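Local coordinates for uncharacterized conserved protein (Thermotoga maritima, PDB 2ZBV), which binds adenosine and probably acts on S-adenosyl-L-methionine as a hydrolase or halogenase, at residues F180-T185 with E239-L244; V89-G94 with D130-V135. All blocks are in the same frame, centred on the assembly; numbering follows the deposited sequence.

Interaction 1 of 2, residues F180-T185 with E239-L244. With ADN (adenosine), chain F.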
# COMPACT_ATOMS: atom_id res chain seq x y z
N PHE A 180 1.15 8.01 -13.03
CA PHE A 180 1.15 7.98 -14.48
C PHE A 180 2.17 8.92 -15.11
O PHE A 180 2.45 8.84 -16.31
CB PHE A 180 -0.25 8.31 -14.98
CG PHE A 180 -1.31 7.42 -14.41
CD1 PHE A 180 -1.50 6.14 -14.91
CD2 PHE A 180 -2.07 7.84 -13.32
CE1 PHE A 180 -2.44 5.28 -14.34
CE2 PHE A 180 -3.01 6.98 -12.74
CZ PHE A 180 -3.19 5.70 -13.26
N GLY A 181 2.72 9.82 -14.31
CA GLY A 181 3.67 10.77 -14.84
C GLY A 181 2.95 12.06 -15.19
O GLY A 181 3.53 12.97 -15.80
N ASN A 182 1.68 12.14 -14.83
CA ASN A 182 0.91 13.34 -15.09
C ASN A 182 1.53 14.43 -14.23
O ASN A 182 1.93 14.18 -13.08
CB ASN A 182 -0.56 13.13 -14.73
CG ASN A 182 -1.22 12.09 -15.63
OD1 ASN A 182 -0.93 12.02 -16.83
ND2 ASN A 182 -2.14 11.31 -15.07
N VAL A 183 1.63 15.63 -14.79
CA VAL A 183 2.25 16.76 -14.11
C VAL A 183 1.21 17.79 -13.66
O VAL A 183 0.74 18.60 -14.46
CB VAL A 183 3.27 17.45 -15.06
CG1 VAL A 183 3.84 18.70 -14.41
CG2 VAL A 183 4.38 16.47 -15.40
N SER A 184 0.84 17.75 -12.38
CA SER A 184 -0.14 18.71 -11.88
C SER A 184 0.55 19.93 -11.27
O SER A 184 1.46 19.80 -10.46
CB SER A 184 -1.04 18.07 -10.83
OG SER A 184 -2.01 19.01 -10.41
N THR A 185 0.10 21.11 -11.68
CA THR A 185 0.68 22.36 -11.20
C THR A 185 -0.13 22.91 -10.03
O THR A 185 -1.09 22.30 -9.59
CB THR A 185 0.71 23.44 -12.31
OG1 THR A 185 -0.62 23.88 -12.58
CG2 THR A 185 1.31 22.87 -13.59
N GLU A 239 -3.27 20.61 -15.16
CA GLU A 239 -2.36 19.48 -15.23
C GLU A 239 -1.92 19.24 -16.68
O GLU A 239 -2.68 19.48 -17.62
CB GLU A 239 -3.05 18.22 -14.69
CG GLU A 239 -2.23 16.93 -14.75
CD GLU A 239 -2.95 15.76 -14.10
OE1 GLU A 239 -3.89 15.21 -14.72
OE2 GLU A 239 -2.59 15.39 -12.97
N ILE A 240 -0.68 18.79 -16.84
CA ILE A 240 -0.16 18.48 -18.17
C ILE A 240 -0.00 16.97 -18.22
O ILE A 240 0.62 16.38 -17.33
CB ILE A 240 1.21 19.14 -18.44
CG1 ILE A 240 1.09 20.66 -18.42
CG2 ILE A 240 1.74 18.71 -19.81
CD1 ILE A 240 1.45 21.27 -17.09
N ALA A 241 -0.57 16.35 -19.24
CA ALA A 241 -0.48 14.90 -19.38
C ALA A 241 -0.13 14.50 -20.81
O ALA A 241 -0.25 15.30 -21.73
CB ALA A 241 -1.79 14.25 -18.98
N VAL A 242 0.32 13.26 -20.97
CA VAL A 242 0.62 12.71 -22.28
C VAL A 242 -0.35 11.54 -22.37
O VAL A 242 -0.36 10.68 -21.48
CB VAL A 242 2.08 12.18 -22.39
CG1 VAL A 242 2.25 11.37 -23.66
CG2 VAL A 242 3.06 13.35 -22.38
N ASN A 243 -1.18 11.52 -23.40
CA ASN A 243 -2.15 10.45 -23.55
C ASN A 243 -1.45 9.09 -23.64
O ASN A 243 -0.70 8.83 -24.57
CB ASN A 243 -3.02 10.68 -24.78
CG ASN A 243 -4.03 9.59 -24.98
OD1 ASN A 243 -4.50 9.00 -24.01
ND2 ASN A 243 -4.38 9.31 -26.23
N LEU A 244 -1.72 8.24 -22.65
CA LEU A 244 -1.12 6.91 -22.60
C LEU A 244 0.40 6.99 -22.52
O LEU A 244 1.11 6.09 -22.96
CB LEU A 244 -1.55 6.09 -23.82
CG LEU A 244 -3.00 5.59 -23.79
CD1 LEU A 244 -3.45 5.10 -25.16
CD2 LEU A 244 -3.12 4.49 -22.75
O5' ADN F . -9.57 8.16 -13.94
C5' ADN F . -8.60 7.20 -13.55
C4' ADN F . -8.02 6.56 -14.81
O4' ADN F . -7.34 7.55 -15.63
C3' ADN F . -6.97 5.48 -14.49
O3' ADN F . -7.59 4.20 -14.41
C2' ADN F . -5.93 5.62 -15.64
O2' ADN F . -5.83 4.41 -16.42
C1' ADN F . -6.42 6.81 -16.47
N9 ADN F . -5.29 7.67 -16.85
C8 ADN F . -4.52 8.42 -15.99
N7 ADN F . -3.61 9.06 -16.65
C5 ADN F . -3.72 8.78 -17.96
C6 ADN F . -3.02 9.17 -19.14
N6 ADN F . -1.95 10.03 -19.07
N1 ADN F . -3.41 8.67 -20.34
C2 ADN F . -4.45 7.82 -20.43
N3 ADN F . -5.13 7.43 -19.35
C4 ADN F . -4.81 7.88 -18.11
O HOH W 1 1.22 11.81 -18.58
O HOH W 2 -0.45 14.64 -11.11
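Val183 and Ile240 form an antiparallel hydrogen-bonded pair, Val183 N to Ile240 O and Ile240 N to Val183 O, both 2.8 Å. The strands run at 169° to each other. CB of Val183 and CB of Ile240 lie 4.3 Å apart on the face that helix 247-251 covers. On the other face the Glu239 chain is extended as far as its carboxylate. There OE2 of Glu239 packs against CB of Asn182 and CB of Ser184. A water lies between Glu239 OE2 and Asn182 O, in hydrogen-bonding distance of both. Ser184 OG hydrogen-bonds Asp233. The two strands belong to the mixed sheet of the SAM hydroxide adenosyltransferase C-terminal domain. The adenine is held by the loop before strand 183-185 and by Val242 with the loop after it. The Asn182 amide meets the base with both its polar atoms: ND2 donates to N7 of adenosine (3.1 Å, 175°), and OD1 accepts from N6 of adenosine (3.2 Å). N6 of adenosine also donates to Val242 O at 3.0 Å. Leu244 N donates to N1 of adenosine at 2.9 Å. A second water joins Asn182 OD1 to Val242 N. With CG beside its backbone N (chi1 -55°), Phe180 lays one ring face under the imidazole part, adenosine C8 lying over the ring centre, 3.6 Å above its plane. A serine here would probably leave that part of the base and ribose C2' without their aromatic support. Asp7 of the second subunit packs on Phe180 and also hydrogen-bonds the adenosine.

Interaction 2 of 2, residues V89-G94 with D130-V135; sequences VAPDNG and DIFAPV
Val89 has CG1 anti to the backbone N (chi1 179°), and Phe132 has CG beside its own N (chi1 -65°); these torsions bring the valine methyl and the aromatic ring together. The contact joins strand 87-91, inside the mixed sheet of the N-terminal domain, to helix 127-140, which packs on that sheet. The local axes are nearly antiparallel, at 162°, and 8.2 Å apart. CG1 of Val89 sits at the ring edge of Phe132, close to the ring plane, 3.7 Å from CD1. The two side chains run alongside one another, pointing opposite ways. The same methyl lies against the Phe132 carbonyl O. Farther along the ring, CE1 of Phe132 comes 3.5 Å from the carbonyl carbon of Ala90. The ring thus reaches past the valine to the strand backbone. The Ala90 side chain points away from the helix, onto Val65. Leu64 and Val66 of the neighbouring strand 62-66 also touch Phe132. The helix is irregular here. It opens into a pi-type turn at 130-132 and kinks at Pro134, whose ring nitrogen carries no hydrogen to give. Val135 N still bonds to Ile131 O. The Pro91 side chain crosses that of Phe132 at about a right angle and also packs on Asp68, an adenosine-binding residue. Pro91 CD lies 3.9 Å from Phe132 CZ. About one helical turn after Phe132, Val135 CG1 meets Val89 CG1 at 4.1 Å.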
# COMPACT_ATOMS: atom_id res chain seq x y z
N VAL A 89 -4.35 17.48 12.65
CA VAL A 89 -3.39 17.18 13.71
C VAL A 89 -2.04 17.05 13.01
O VAL A 89 -1.83 16.11 12.23
CB VAL A 89 -3.76 15.85 14.38
CG1 VAL A 89 -2.75 15.52 15.49
CG2 VAL A 89 -5.18 15.94 14.94
N ALA A 90 -1.13 17.97 13.29
CA ALA A 90 0.17 17.95 12.63
C ALA A 90 1.26 18.81 13.28
O ALA A 90 0.99 19.58 14.21
CB ALA A 90 -0.01 18.41 11.19
N PRO A 91 2.50 18.65 12.82
CA PRO A 91 3.59 19.45 13.38
C PRO A 91 3.49 20.85 12.78
O PRO A 91 2.99 21.02 11.67
CB PRO A 91 4.84 18.71 12.90
CG PRO A 91 4.41 18.12 11.59
CD PRO A 91 3.03 17.59 11.93
N ASP A 92 3.94 21.84 13.53
CA ASP A 92 3.90 23.23 13.07
C ASP A 92 5.11 23.51 12.17
O ASP A 92 5.98 24.31 12.51
CB ASP A 92 3.89 24.18 14.28
CG ASP A 92 3.86 25.64 13.88
OD1 ASP A 92 3.12 25.99 12.94
OD2 ASP A 92 4.57 26.45 14.52
N ASN A 93 5.17 22.84 11.02
CA ASN A 93 6.29 23.02 10.10
C ASN A 93 5.89 23.51 8.71
O ASN A 93 6.70 23.47 7.78
CB ASN A 93 7.07 21.71 9.95
CG ASN A 93 6.22 20.59 9.38
OD1 ASN A 93 5.10 20.82 8.91
ND2 ASN A 93 6.74 19.37 9.41
N GLY A 94 4.65 23.95 8.56
CA GLY A 94 4.21 24.45 7.27
C GLY A 94 3.41 23.46 6.43
O GLY A 94 2.90 23.84 5.38
N ASP A 130 3.17 8.41 19.31
CA ASP A 130 2.98 8.76 20.71
C ASP A 130 2.17 9.99 21.04
O ASP A 130 1.64 10.10 22.15
CB ASP A 130 4.35 8.88 21.39
CG ASP A 130 5.17 7.61 21.24
OD1 ASP A 130 4.56 6.53 21.13
OD2 ASP A 130 6.42 7.70 21.25
N ILE A 131 2.05 10.91 20.09
CA ILE A 131 1.31 12.15 20.33
C ILE A 131 0.24 12.47 19.29
O ILE A 131 -0.92 12.70 19.65
CB ILE A 131 2.28 13.35 20.40
CG1 ILE A 131 3.32 13.12 21.50
CG2 ILE A 131 1.49 14.64 20.63
CD1 ILE A 131 4.34 14.27 21.65
N PHE A 132 0.62 12.50 18.02
CA PHE A 132 -0.33 12.84 16.95
C PHE A 132 -1.47 11.85 16.74
O PHE A 132 -2.63 12.25 16.71
CB PHE A 132 0.42 13.04 15.63
CG PHE A 132 1.35 14.22 15.64
CD1 PHE A 132 0.88 15.49 15.95
CD2 PHE A 132 2.69 14.06 15.32
CE1 PHE A 132 1.73 16.59 15.96
CE2 PHE A 132 3.56 15.15 15.32
CZ PHE A 132 3.08 16.42 15.64
N ALA A 133 -1.14 10.57 16.58
CA ALA A 133 -2.17 9.57 16.35
C ALA A 133 -3.20 9.51 17.47
O ALA A 133 -4.39 9.60 17.22
CB ALA A 133 -1.53 8.19 16.13
N PRO A 134 -2.75 9.37 18.73
CA PRO A 134 -3.75 9.32 19.80
C PRO A 134 -4.60 10.58 19.90
O PRO A 134 -5.80 10.51 20.19
CB PRO A 134 -2.90 9.05 21.05
CG PRO A 134 -1.53 9.58 20.69
CD PRO A 134 -1.39 9.15 19.25
N VAL A 135 -3.99 11.74 19.66
CA VAL A 135 -4.74 12.99 19.70
C VAL A 135 -5.82 12.99 18.62
O VAL A 135 -6.98 13.35 18.89
CB VAL A 135 -3.80 14.20 19.52
CG1 VAL A 135 -4.60 15.45 19.18
CG2 VAL A 135 -3.02 14.43 20.81

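How the interactions relate
Interaction 1 belongs to the C-terminal domain and interaction 2 to the N-terminal one. Their centres are 32 Å apart, on opposite sides of the chain's centre, and their nearest atoms are about 16 Å apart. Each relates to adenosine differently. In interaction 1, Asn182, Val242 and Leu244 hydrogen-bond the base and Phe180 covers it. Residues 89-94 and 130-135 stand behind a pocket: between nearest atoms, the Phe132 side chain is about 7 Å from a bound adenosine and about 6 Å from the side chain of Trp8. The site of the adenosine held by interaction 1 is completed by Asp7, Asp68 and Thr125 of the second subunit. The pocket therefore combines a C-terminal part with an N-terminal part across a subunit interface.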